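Side-chain contacts in colicin-D (Escherichia coli, PDB 5ZNM), which kills Escherichia coli and closely related bacteria by blocking protein synthesis, here as its central domain joined to the C-terminal tRNase domain: residues P28-E33 / N212-P217; S40-Q45 / T191-I196; E125-L130 / R207-N212. All coordinates share one frame; numbering follows the deposited sequence.

In the fold
Contacts 1 and 2 lie on the same side of the chain's centre and share helix 32-42: 28-33 leads into it, 40-45 holds its last residues and the loop beyond. Their centres are 11 Å apart, and they meet where Y30 OH probably hydrogen-bonds G192 O at 2.6 Å. Contact 3 lies nearer the chain's centre, 11 Å from contact 2 and about 17 Å from contact 1, centre to centre. Strands 194-198 and 207-212 pair, I196 O receiving I209 N at 2.8 Å, while V41 CG1 touches L210 CD1 at 3.5 Å. N212 is shared by contacts 1 and 3. Glycerol, probably from crystallisation, lies about 4 Å from the P213 side chain; glycerol also sits beside T191.

Contact 1: residues P28-E33 / N212-P217; sequences PVYTQE and NPVPQP
Y30 turns its CG anti to the carbonyl carbon (chi1 -67°), and V214 has CG1 anti to its backbone N (chi1 -176°), which puts CG2 beside that nitrogen; these rotations bring ring and methyl together across the contact. V214 CG2 comes up to Y30 CE1 at 3.4 Å, a tight approach, and lies 3.9 Å from Y30 CZ. The phenol oxygen lies against P213 of the other segment: Y30 OH is 3.2 Å from P213 CG and 3.5 Å from P213 CD. This oxygen is not left among carbons alone, because it is hydrogen-bonded to G192 O, which anchors the end of the ring. P28 adds a looser touch, P28 CD to P213 CG at 4.0 Å, with the two proline side chains crossing at about a right angle.

An Asx turn shapes the second segment. V214 N donates to N212 OD1 over 3.1 Å, reaching the amide oxygen from above its carbonyl plane, in a turn centred on P213 that sets P213 and V214 facing Y30. T31 is the N-cap of helix 32-42, its OG1 bonded to M34 N. The contact therefore fastens the lead-in to that helix onto the turn that follows strand 207-212, with R187 of strand 186-187 touching both P28 and P213, and A270 of the second subunit packing on V214.

Contact 2: residues S40-Q45 / T191-I196; sequences SVMNEQ and TGLDKI
L193 sits under the last turn of helix 32-42, meeting V41 and M42 at the close of an ST turn: L193 N donates to T191 OG1 over 3.1 Å, and the chain then runs into strand 194-198. This is helix-on-sheet packing, made by apolar side chains with no hydrogen bond between the two segments.

The leucine can be followed outward. Its CB lies 3.4 Å from T191 OG1, against the hydroxyl that closes the turn. CG stands anti to the carbonyl carbon (chi1 -59°), which aims the branches at the helix, and passes 4.1 Å from T191 CB. At the fork the methyls part. L193 CD1 fits between two helix residues, 3.9 Å from M42 CG and 4.1 Å from V41 CG1; L193 CD2 leans instead toward the sulfur, 4.2 Å from M42 SD. The leucine and valine lie alongside one another, pointing opposite ways, whereas the methionine runs across the leucine and bends at chi3 (-62°); M42 also packs on P230 and T232 of a loop.

A38, one turn earlier in the helix, also touches L193, and V41 reaches L210, so the helix end also rests on strand 207-212. A glycerol, probably from the crystallisation liquor, sits against T191, though its bond to OG1 is doubtful. At the outer margin of the contact, the methyl T191 CG2 just meets V41 CG2, 4.4 Å away.

Contact 3: residues E125-L130 / R207-N212; sequences EAMFSL and RTILVN
E125 and R207 reach toward each other and meet in a salt bridge that uses a single carboxylate oxygen. R207 holds it side-on: NE donates to E125 OE1 at 2.6 Å, a short bond, and NH2 to E125 OE1 at 2.9 Å. Both nitrogens arrive from the same face of the carboxylate, NE on the syn side and tilted from the plane, NH2 well above it. The two planes are 59° apart, with the acid at the edge of the guanidinium. Glutamate is extended beyond CG, while the arginine is not: its CB-CG bond is nearly eclipsed (chi2 -21°), folding the chain back so that NE faces the acid. R207 NH1 also donates to T208 O at 2.9 Å, in the carbonyl plane, and NH2 has a second acceptor in G46 O; these bonds probably help to hold the unusual torsion.

Two residues further along each segment the contact becomes apolar. M127 sends CG anti to its backbone N and bends at the thioether (chi3 61°), laying SD 3.7 Å from I209 CG2 and CE 4.0 Å from the same methyl. I209 CD1 also lies 4.1 Å from M127 SD, so the sulfur rests against both ends of the isoleucine fork. L50 of strand 49-51 packs on both residues, and V279 of strand 274-281 on M127.

The CA atoms of M127 and I209 are 9.4 Å apart, with no backbone hydrogen bond between the segments: strand 126-131 belongs to one sheet and strand 207-212 to another. The salt bridge lies at the margin, and apolar side chains meeting between two sheets, as M127 and I209 do, are characteristic of face-to-face beta-sheet packing, here within the central domain.

Contact 1: residues P28-E33 / N212-P217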
ATOM      1  N   PRO A  28      -8.132  14.981  16.558  1.00 23.35           N
ATOM      2  CA  PRO A  28      -8.691  14.983  17.913  1.00 23.85           C
ATOM      3  C   PRO A  28      -8.869  13.568  18.433  1.00 22.59           C
ATOM      4  O   PRO A  28      -8.599  12.582  17.729  1.00 22.41           O
ATOM      5  CB  PRO A  28     -10.034  15.687  17.711  1.00 25.76           C
ATOM      6  CG  PRO A  28     -10.481  15.161  16.331  1.00 21.78           C
ATOM      7  CD  PRO A  28      -9.191  14.950  15.529  1.00 19.26           C
ATOM      8  N   VAL A  29      -9.300  13.448  19.669  1.00 22.78           N
ATOM      9  CA  VAL A  29      -9.886  12.208  20.149  1.00 22.32           C
ATOM     10  C   VAL A  29     -11.390  12.356  20.011  1.00 22.18           C
ATOM     11  O   VAL A  29     -11.936  13.465  19.999  1.00 21.94           O
ATOM     12  CB  VAL A  29      -9.472  11.853  21.598  1.00 25.38           C
ATOM     13  CG1 VAL A  29      -7.954  11.660  21.674  1.00 28.48           C
ATOM     14  CG2 VAL A  29      -9.916  12.897  22.563  1.00 24.17           C
ATOM     15  N   TYR A  30     -12.068  11.228  19.873  1.00 24.50           N
ATOM     16  CA  TYR A  30     -13.464  11.218  19.474  1.00 22.85           C
ATOM     17  C   TYR A  30     -14.289  10.655  20.612  1.00 23.36           C
ATOM     18  O   TYR A  30     -14.076   9.515  21.041  1.00 26.51           O
ATOM     19  CB  TYR A  30     -13.662  10.401  18.190  1.00 18.64           C
ATOM     20  CG  TYR A  30     -12.993  11.060  17.010  1.00 19.69           C
ATOM     21  CD1 TYR A  30     -11.639  10.865  16.762  1.00 22.55           C
ATOM     22  CD2 TYR A  30     -13.711  11.895  16.154  1.00 21.39           C
ATOM     23  CE1 TYR A  30     -11.010  11.485  15.693  1.00 14.78           C
ATOM     24  CE2 TYR A  30     -13.094  12.521  15.076  1.00 19.94           C
ATOM     25  CZ  TYR A  30     -11.749  12.312  14.850  1.00 17.12           C
ATOM     26  OH  TYR A  30     -11.147  12.931  13.789  1.00 19.77           O
ATOM     27  N   THR A  31     -15.217  11.460  21.106  1.00 21.75           N
ATOM     28  CA  THR A  31     -16.293  10.889  21.881  1.00 26.37           C
ATOM     29  C   THR A  31     -17.144  10.002  20.981  1.00 34.16           C
ATOM     30  O   THR A  31     -17.090  10.071  19.746  1.00 27.32           O
ATOM     31  CB  THR A  31     -17.141  11.987  22.517  1.00 25.57           C
ATOM     32  OG1 THR A  31     -17.761  12.766  21.490  1.00 27.45           O
ATOM     33  CG2 THR A  31     -16.261  12.901  23.380  1.00 25.02           C
ATOM     34  N   GLN A  32     -17.888   9.109  21.626  1.00 34.81           N
ATOM     35  CA  GLN A  32     -18.934   8.340  20.973  1.00 34.64           C
ATOM     36  C   GLN A  32     -19.780   9.230  20.055  1.00 36.70           C
ATOM     37  O   GLN A  32     -19.881   8.993  18.843  1.00 31.29           O
ATOM     38  CB  GLN A  32     -19.782   7.702  22.077  1.00 45.50           C
ATOM     39  CG  GLN A  32     -20.832   6.756  21.621  1.00 53.79           C
ATOM     40  CD  GLN A  32     -20.261   5.434  21.236  1.00 56.27           C
ATOM     41  OE1 GLN A  32     -19.281   4.960  21.808  1.00 61.91           O
ATOM     42  NE2 GLN A  32     -20.854   4.836  20.238  1.00 62.19           N
ATOM     43  N   GLU A  33     -20.359  10.284  20.642  1.00 30.88           N
ATOM     44  CA  GLU A  33     -21.223  11.219  19.926  1.00 36.72           C
ATOM     45  C   GLU A  33     -20.529  11.813  18.705  1.00 34.49           C
ATOM     46  O   GLU A  33     -21.129  11.922  17.627  1.00 33.78           O
ATOM     47  CB  GLU A  33     -21.672  12.344  20.873  1.00 45.22           C
ATOM     48  CG  GLU A  33     -22.189  11.911  22.235  1.00 57.40           C
ATOM     49  CD  GLU A  33     -21.082  11.802  23.291  1.00 65.54           C
ATOM     50  OE1 GLU A  33     -20.815  12.793  23.983  1.00 67.27           O
ATOM     51  OE2 GLU A  33     -20.496  10.723  23.425  1.00 73.49           O
ATOM     52  N   ASN A 212     -10.876  13.002   6.770  1.00 17.20           N
ATOM     53  CA  ASN A 212     -10.794  12.206   7.983  1.00 18.73           C
ATOM     54  C   ASN A 212      -9.370  12.361   8.531  1.00 17.89           C
ATOM     55  O   ASN A 212      -8.442  11.846   7.914  1.00 19.16           O
ATOM     56  CB  ASN A 212     -11.116  10.741   7.693  1.00 19.92           C
ATOM     57  CG  ASN A 212     -11.169   9.888   8.950  1.00 21.77           C
ATOM     58  OD1 ASN A 212     -10.719  10.291  10.035  1.00 17.82           O
ATOM     59  ND2 ASN A 212     -11.691   8.678   8.798  1.00 18.79           N
ATOM     60  N   PRO A 213      -9.151  13.068   9.624  1.00 17.40           N
ATOM     61  CA  PRO A 213      -7.781  13.317  10.076  1.00 18.96           C
ATOM     62  C   PRO A 213      -7.116  12.123  10.736  1.00 21.38           C
ATOM     63  O   PRO A 213      -5.918  12.201  11.010  1.00 21.54           O
ATOM     64  CB  PRO A 213      -7.940  14.478  11.073  1.00 19.80           C
ATOM     65  CG  PRO A 213      -9.304  14.381  11.560  1.00 21.95           C
ATOM     66  CD  PRO A 213     -10.140  13.723  10.496  1.00 12.93           C
ATOM     67  N   VAL A 214      -7.826  11.026  10.981  1.00 16.89           N
ATOM     68  CA  VAL A 214      -7.244   9.839  11.599  1.00 19.32           C
ATOM     69  C   VAL A 214      -6.636   8.981  10.495  1.00 19.51           C
ATOM     70  O   VAL A 214      -7.371   8.547   9.596  1.00 20.48           O
ATOM     71  CB  VAL A 214      -8.295   9.043  12.380  1.00 19.35           C
ATOM     72  CG1 VAL A 214      -7.638   7.862  13.085  1.00 16.45           C
ATOM     73  CG2 VAL A 214      -9.037   9.937  13.387  1.00 21.92           C
ATOM     74  N   PRO A 215      -5.333   8.676  10.543  1.00 17.15           N
ATOM     75  CA  PRO A 215      -4.763   7.755   9.552  1.00 19.22           C
ATOM     76  C   PRO A 215      -5.553   6.461   9.523  1.00 18.62           C
ATOM     77  O   PRO A 215      -5.983   5.947  10.556  1.00 18.55           O
ATOM     78  CB  PRO A 215      -3.324   7.541  10.042  1.00 18.10           C
ATOM     79  CG  PRO A 215      -3.022   8.812  10.856  1.00 15.06           C
ATOM     80  CD  PRO A 215      -4.329   9.117  11.536  1.00 13.95           C
ATOM     81  N   GLN A 216      -5.793   5.960   8.321  1.00 18.58           N
ATOM     82  CA  GLN A 216      -6.643   4.792   8.209  1.00 20.01           C
ATOM     83  C   GLN A 216      -6.342   4.043   6.917  1.00 24.94           C
ATOM     84  O   GLN A 216      -7.125   4.114   5.955  1.00 26.61           O
ATOM     85  CB  GLN A 216      -8.110   5.205   8.253  1.00 21.80           C
ATOM     86  CG  GLN A 216      -9.043   4.137   8.770  1.00 23.76           C
ATOM     87  CD  GLN A 216     -10.380   4.739   9.153  1.00 28.27           C
ATOM     88  OE1 GLN A 216     -11.219   4.979   8.290  1.00 21.85           O
ATOM     89  NE2 GLN A 216     -10.565   5.031  10.446  1.00 21.78           N
ATOM     90  N   PRO A 217      -5.224   3.321   6.854  1.00 23.78           N
ATOM     91  CA  PRO A 217      -4.930   2.534   5.642  1.00 22.06           C
ATOM     92  C   PRO A 217      -5.947   1.436   5.376  1.00 28.36           C
ATOM     93  O   PRO A 217      -6.099   1.006   4.225  1.00 27.59           O
ATOM     94  CB  PRO A 217      -3.530   1.968   5.930  1.00 23.58           C
ATOM     95  CG  PRO A 217      -3.434   1.950   7.414  1.00 23.88           C
ATOM     96  CD  PRO A 217      -4.181   3.169   7.881  1.00 21.70           C
TER

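Contact 2: residues S40-Q45 / T191-I196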
ATOM      1  N   SER A  40     -22.004   9.641  10.121  1.00 26.55           N
ATOM      2  CA  SER A  40     -23.167  10.123   9.366  1.00 25.04           C
ATOM      3  C   SER A  40     -22.742  10.983   8.186  1.00 25.08           C
ATOM      4  O   SER A  40     -23.210  10.796   7.057  1.00 26.83           O
ATOM      5  CB  SER A  40     -24.101  10.945  10.264  1.00 33.06           C
ATOM      6  OG  SER A  40     -24.909  10.139  11.099  1.00 44.31           O
ATOM      7  N   VAL A  41     -21.863  11.950   8.447  1.00 22.37           N
ATOM      8  CA  VAL A  41     -21.521  12.949   7.442  1.00 24.17           C
ATOM      9  C   VAL A  41     -20.710  12.331   6.305  1.00 29.82           C
ATOM     10  O   VAL A  41     -20.879  12.702   5.137  1.00 34.98           O
ATOM     11  CB  VAL A  41     -20.790  14.120   8.125  1.00 31.12           C
ATOM     12  CG1 VAL A  41     -20.002  14.920   7.140  1.00 39.12           C
ATOM     13  CG2 VAL A  41     -21.799  15.013   8.832  1.00 30.84           C
ATOM     14  N   MET A  42     -19.833  11.372   6.610  1.00 27.88           N
ATOM     15  CA  MET A  42     -19.037  10.758   5.547  1.00 25.04           C
ATOM     16  C   MET A  42     -19.826   9.748   4.726  1.00 26.34           C
ATOM     17  O   MET A  42     -19.388   9.379   3.631  1.00 28.36           O
ATOM     18  CB  MET A  42     -17.801  10.069   6.117  1.00 29.17           C
ATOM     19  CG  MET A  42     -16.708  11.027   6.536  1.00 29.21           C
ATOM     20  SD  MET A  42     -15.202  10.153   6.954  1.00 26.61           S
ATOM     21  CE  MET A  42     -15.773   9.166   8.337  1.00 24.23           C
ATOM     22  N   ASN A  43     -20.970   9.295   5.224  1.00 32.18           N
ATOM     23  CA  ASN A  43     -21.795   8.334   4.509  1.00 39.30           C
ATOM     24  C   ASN A  43     -22.923   8.986   3.717  1.00 40.91           C
ATOM     25  O   ASN A  43     -23.769   8.271   3.171  1.00 52.32           O
ATOM     26  CB  ASN A  43     -22.350   7.298   5.483  1.00 36.22           C
ATOM     27  CG  ASN A  43     -21.355   6.202   5.775  1.00 41.58           C
ATOM     28  OD1 ASN A  43     -21.281   5.212   5.045  1.00 46.90           O
ATOM     29  ND2 ASN A  43     -20.567   6.374   6.836  1.00 31.31           N
ATOM     30  N   GLU A  44     -22.952  10.314   3.624  1.00 43.19           N
ATOM     31  CA  GLU A  44     -23.857  10.953   2.676  1.00 52.15           C
ATOM     32  C   GLU A  44     -23.493  10.529   1.254  1.00 49.56           C
ATOM     33  O   GLU A  44     -22.341  10.201   0.955  1.00 46.04           O
ATOM     34  CB  GLU A  44     -23.802  12.478   2.816  1.00 56.88           C
ATOM     35  CG  GLU A  44     -24.396  13.026   4.115  1.00 65.13           C
ATOM     36  CD  GLU A  44     -25.836  13.499   3.964  1.00 78.12           C
ATOM     37  OE1 GLU A  44     -26.170  14.088   2.914  1.00 80.73           O
ATOM     38  OE2 GLU A  44     -26.634  13.284   4.900  1.00 85.25           O
ATOM     39  N   GLN A  45     -24.493  10.540   0.365  1.00 55.48           N
ATOM     40  CA  GLN A  45     -24.320   9.927  -0.951  1.00 51.01           C
ATOM     41  C   GLN A  45     -23.266  10.651  -1.787  1.00 41.28           C
ATOM     42  O   GLN A  45     -22.522  10.012  -2.540  1.00 44.43           O
ATOM     43  CB  GLN A  45     -25.661   9.886  -1.693  1.00 59.05           C
ATOM     44  CG  GLN A  45     -26.082  11.191  -2.382  1.00 69.84           C
ATOM     45  CD  GLN A  45     -26.645  12.235  -1.427  1.00 77.45           C
ATOM     46  OE1 GLN A  45     -26.441  12.171  -0.209  1.00 76.22           O
ATOM     47  NE2 GLN A  45     -27.367  13.211  -1.983  1.00 79.27           N
ATOM     48  N   THR A 191     -17.879  17.254  14.663  1.00 19.38           N
ATOM     49  CA  THR A 191     -17.595  15.921  14.144  1.00 20.16           C
ATOM     50  C   THR A 191     -16.162  15.474  14.347  1.00 21.36           C
ATOM     51  O   THR A 191     -15.898  14.273  14.251  1.00 24.95           O
ATOM     52  CB  THR A 191     -17.877  15.843  12.637  1.00 24.10           C
ATOM     53  OG1 THR A 191     -17.010  16.759  11.941  1.00 22.90           O
ATOM     54  CG2 THR A 191     -19.338  16.156  12.319  1.00 25.77           C
ATOM     55  N   GLY A 192     -15.228  16.397  14.552  1.00 19.06           N
ATOM     56  CA  GLY A 192     -13.826  16.028  14.515  1.00 22.69           C
ATOM     57  C   GLY A 192     -13.277  15.770  13.128  1.00 23.19           C
ATOM     58  O   GLY A 192     -12.170  15.241  13.011  1.00 22.70           O
ATOM     59  N   LEU A 193     -14.026  16.106  12.073  1.00 19.92           N
ATOM     60  CA  LEU A 193     -13.558  16.041  10.693  1.00 18.93           C
ATOM     61  C   LEU A 193     -13.089  17.415  10.233  1.00 20.06           C
ATOM     62  O   LEU A 193     -13.413  18.443  10.833  1.00 25.49           O
ATOM     63  CB  LEU A 193     -14.664  15.555   9.743  1.00 17.01           C
ATOM     64  CG  LEU A 193     -15.281  14.179  10.003  1.00 21.74           C
ATOM     65  CD1 LEU A 193     -16.480  13.952   9.076  1.00 23.11           C
ATOM     66  CD2 LEU A 193     -14.238  13.063   9.857  1.00 28.23           C
ATOM     67  N   ASP A 194     -12.333  17.429   9.145  1.00 18.44           N
ATOM     68  CA  ASP A 194     -11.949  18.687   8.529  1.00 20.85           C
ATOM     69  C   ASP A 194     -12.713  18.869   7.230  1.00 19.73           C
ATOM     70  O   ASP A 194     -13.258  17.917   6.660  1.00 20.69           O
ATOM     71  CB  ASP A 194     -10.445  18.751   8.272  1.00 19.15           C
ATOM     72  CG  ASP A 194      -9.648  18.722   9.555  1.00 31.57           C
ATOM     73  OD1 ASP A 194      -9.851  19.616  10.412  1.00 27.99           O
ATOM     74  OD2 ASP A 194      -8.834  17.790   9.711  1.00 34.59           O
ATOM     75  N   LYS A 195     -12.754  20.113   6.764  1.00 20.94           N
ATOM     76  CA  LYS A 195     -13.464  20.411   5.528  1.00 19.78           C
ATOM     77  C   LYS A 195     -12.620  21.338   4.678  1.00 17.10           C
ATOM     78  O   LYS A 195     -12.106  22.346   5.176  1.00 22.26           O
ATOM     79  CB  LYS A 195     -14.831  21.044   5.817  1.00 23.16           C
ATOM     80  CG  LYS A 195     -15.670  21.354   4.575  1.00 36.42           C
ATOM     81  CD  LYS A 195     -17.128  21.607   4.972  1.00 39.85           C
ATOM     82  CE  LYS A 195     -17.807  22.628   4.078  1.00 43.76           C
ATOM     83  NZ  LYS A 195     -19.261  22.759   4.392  1.00 45.15           N
ATOM     84  N   ILE A 196     -12.480  20.982   3.405  1.00 17.22           N
ATOM     85  CA  ILE A 196     -11.890  21.836   2.381  1.00 18.12           C
ATOM     86  C   ILE A 196     -13.000  22.223   1.409  1.00 21.38           C
ATOM     87  O   ILE A 196     -13.833  21.388   1.043  1.00 21.77           O
ATOM     88  CB  ILE A 196     -10.733  21.104   1.664  1.00 16.66           C
ATOM     89  CG1 ILE A 196      -9.524  20.997   2.606  1.00 17.48           C
ATOM     90  CG2 ILE A 196     -10.347  21.801   0.382  1.00 17.20           C
ATOM     91  CD1 ILE A 196      -8.531  19.927   2.167  1.00 21.44           C
TER

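Contact 3: residues E125-L130 / R207-N212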
ATOM      1  N   GLU A 125     -18.858  11.796  -8.798  1.00 28.78           N
ATOM      2  CA  GLU A 125     -17.652  12.614  -8.781  1.00 25.37           C
ATOM      3  C   GLU A 125     -16.485  11.795  -8.232  1.00 20.83           C
ATOM      4  O   GLU A 125     -16.679  10.802  -7.523  1.00 23.47           O
ATOM      5  CB  GLU A 125     -17.861  13.902  -7.957  1.00 27.70           C
ATOM      6  CG  GLU A 125     -19.047  14.777  -8.462  1.00 35.87           C
ATOM      7  CD  GLU A 125     -19.042  16.197  -7.879  1.00 43.11           C
ATOM      8  OE1 GLU A 125     -18.193  16.496  -7.024  1.00 51.68           O
ATOM      9  OE2 GLU A 125     -19.876  17.025  -8.285  1.00 59.74           O
ATOM     10  N   ALA A 126     -15.261  12.221  -8.565  1.00 21.64           N
ATOM     11  CA  ALA A 126     -14.065  11.446  -8.250  1.00 22.72           C
ATOM     12  C   ALA A 126     -12.909  12.364  -7.870  1.00 19.58           C
ATOM     13  O   ALA A 126     -12.844  13.529  -8.276  1.00 16.32           O
ATOM     14  CB  ALA A 126     -13.643  10.546  -9.420  1.00 21.48           C
ATOM     15  N   MET A 127     -11.960  11.796  -7.124  1.00 14.98           N
ATOM     16  CA  MET A 127     -10.895  12.574  -6.508  1.00 16.84           C
ATOM     17  C   MET A 127      -9.679  11.673  -6.358  1.00 17.07           C
ATOM     18  O   MET A 127      -9.784  10.582  -5.793  1.00 20.76           O
ATOM     19  CB  MET A 127     -11.338  13.119  -5.145  1.00 21.80           C
ATOM     20  CG  MET A 127     -10.290  13.945  -4.416  1.00 22.02           C
ATOM     21  SD  MET A 127     -10.974  14.713  -2.917  1.00 17.31           S
ATOM     22  CE  MET A 127     -11.436  13.248  -2.005  1.00 15.75           C
ATOM     23  N   PHE A 128      -8.550  12.120  -6.888  1.00 15.53           N
ATOM     24  CA  PHE A 128      -7.304  11.362  -6.876  1.00 16.20           C
ATOM     25  C   PHE A 128      -6.233  12.202  -6.201  1.00 14.35           C
ATOM     26  O   PHE A 128      -6.130  13.404  -6.463  1.00 17.22           O
ATOM     27  CB  PHE A 128      -6.873  11.004  -8.307  1.00 18.76           C
ATOM     28  CG  PHE A 128      -5.661  10.112  -8.374  1.00 20.70           C
ATOM     29  CD1 PHE A 128      -5.759   8.761  -8.078  1.00 23.82           C
ATOM     30  CD2 PHE A 128      -4.426  10.624  -8.728  1.00 25.86           C
ATOM     31  CE1 PHE A 128      -4.636   7.935  -8.136  1.00 28.47           C
ATOM     32  CE2 PHE A 128      -3.300   9.798  -8.788  1.00 26.86           C
ATOM     33  CZ  PHE A 128      -3.409   8.460  -8.490  1.00 24.40           C
ATOM     34  N   SER A 129      -5.445  11.590  -5.318  1.00 15.31           N
ATOM     35  CA  SER A 129      -4.504  12.387  -4.540  1.00 16.32           C
ATOM     36  C   SER A 129      -3.240  11.590  -4.263  1.00 20.74           C
ATOM     37  O   SER A 129      -3.277  10.364  -4.121  1.00 15.78           O
ATOM     38  CB  SER A 129      -5.111  12.864  -3.214  1.00 15.80           C
ATOM     39  OG  SER A 129      -5.540  11.756  -2.446  1.00 15.98           O
ATOM     40  N   LEU A 130      -2.120  12.308  -4.196  1.00 14.63           N
ATOM     41  CA  LEU A 130      -0.821  11.706  -3.924  1.00 17.25           C
ATOM     42  C   LEU A 130       0.112  12.798  -3.440  1.00 20.28           C
ATOM     43  O   LEU A 130      -0.196  13.986  -3.534  1.00 18.35           O
ATOM     44  CB  LEU A 130      -0.224  11.016  -5.156  1.00 18.19           C
ATOM     45  CG  LEU A 130      -0.308  11.606  -6.573  1.00 30.58           C
ATOM     46  CD1 LEU A 130      -0.162  13.092  -6.642  1.00 35.36           C
ATOM     47  CD2 LEU A 130       0.750  10.959  -7.458  1.00 32.39           C
ATOM     48  N   ARG A 207     -17.621  23.079  -4.013  1.00 18.95           N
ATOM     49  CA  ARG A 207     -17.461  21.661  -3.712  1.00 23.06           C
ATOM     50  C   ARG A 207     -16.880  21.518  -2.314  1.00 25.27           C
ATOM     51  O   ARG A 207     -15.802  22.051  -2.022  1.00 21.84           O
ATOM     52  CB  ARG A 207     -16.556  20.992  -4.743  1.00 20.91           C
ATOM     53  CG  ARG A 207     -16.886  19.534  -5.101  1.00 31.66           C
ATOM     54  CD  ARG A 207     -17.720  18.805  -4.067  1.00 33.80           C
ATOM     55  NE  ARG A 207     -18.294  17.572  -4.607  1.00 35.08           N
ATOM     56  CZ  ARG A 207     -18.688  16.538  -3.868  1.00 31.79           C
ATOM     57  NH1 ARG A 207     -18.557  16.564  -2.542  1.00 22.47           N
ATOM     58  NH2 ARG A 207     -19.210  15.472  -4.457  1.00 25.85           N
ATOM     59  N   THR A 208     -17.578  20.775  -1.467  1.00 17.51           N
ATOM     60  CA  THR A 208     -17.081  20.399  -0.150  1.00 19.12           C
ATOM     61  C   THR A 208     -16.328  19.070  -0.212  1.00 19.48           C
ATOM     62  O   THR A 208     -16.847  18.089  -0.751  1.00 21.85           O
ATOM     63  CB  THR A 208     -18.256  20.276   0.808  1.00 23.65           C
ATOM     64  OG1 THR A 208     -18.853  21.568   0.990  1.00 29.18           O
ATOM     65  CG2 THR A 208     -17.785  19.699   2.130  1.00 22.60           C
ATOM     66  N   ILE A 209     -15.117  19.033   0.345  1.00 17.98           N
ATOM     67  CA  ILE A 209     -14.352  17.793   0.475  1.00 14.73           C
ATOM     68  C   ILE A 209     -14.123  17.563   1.954  1.00 17.24           C
ATOM     69  O   ILE A 209     -13.672  18.472   2.654  1.00 17.43           O
ATOM     70  CB  ILE A 209     -13.010  17.858  -0.277  1.00 17.17           C
ATOM     71  CG1 ILE A 209     -13.253  18.035  -1.777  1.00 23.68           C
ATOM     72  CG2 ILE A 209     -12.167  16.601  -0.012  1.00 16.11           C
ATOM     73  CD1 ILE A 209     -12.090  18.670  -2.478  1.00 26.27           C
ATOM     74  N   LEU A 210     -14.494  16.383   2.435  1.00 19.35           N
ATOM     75  CA  LEU A 210     -14.290  16.026   3.833  1.00 20.15           C
ATOM     76  C   LEU A 210     -12.884  15.468   4.021  1.00 21.71           C
ATOM     77  O   LEU A 210     -12.320  14.850   3.116  1.00 18.53           O
ATOM     78  CB  LEU A 210     -15.327  14.987   4.271  1.00 16.14           C
ATOM     79  CG  LEU A 210     -16.784  15.436   4.174  1.00 22.91           C
ATOM     80  CD1 LEU A 210     -17.729  14.296   4.511  1.00 23.76           C
ATOM     81  CD2 LEU A 210     -17.041  16.622   5.087  1.00 26.19           C
ATOM     82  N   VAL A 211     -12.318  15.674   5.206  1.00 17.51           N
ATOM     83  CA  VAL A 211     -11.024  15.078   5.520  1.00 15.78           C
ATOM     84  C   VAL A 211     -11.177  14.301   6.814  1.00 16.95           C
ATOM     85  O   VAL A 211     -11.585  14.870   7.834  1.00 18.42           O
ATOM     86  CB  VAL A 211      -9.910  16.129   5.650  1.00 20.79           C
ATOM     87  CG1 VAL A 211      -8.582  15.458   5.912  1.00 22.41           C
ATOM     88  CG2 VAL A 211      -9.808  16.975   4.393  1.00 17.78           C
ATOM     89  N   ASN A 212     -10.876  13.002   6.770  1.00 17.20           N
ATOM     90  CA  ASN A 212     -10.794  12.206   7.983  1.00 18.73           C
ATOM     91  C   ASN A 212      -9.370  12.361   8.531  1.00 17.89           C
ATOM     92  O   ASN A 212      -8.442  11.846   7.914  1.00 19.16           O
ATOM     93  CB  ASN A 212     -11.116  10.741   7.693  1.00 19.92           C
ATOM     94  CG  ASN A 212     -11.169   9.888   8.950  1.00 21.77           C
ATOM     95  OD1 ASN A 212     -10.719  10.291  10.035  1.00 17.82           O
ATOM     96  ND2 ASN A 212     -11.691   8.678   8.798  1.00 18.79           N
TER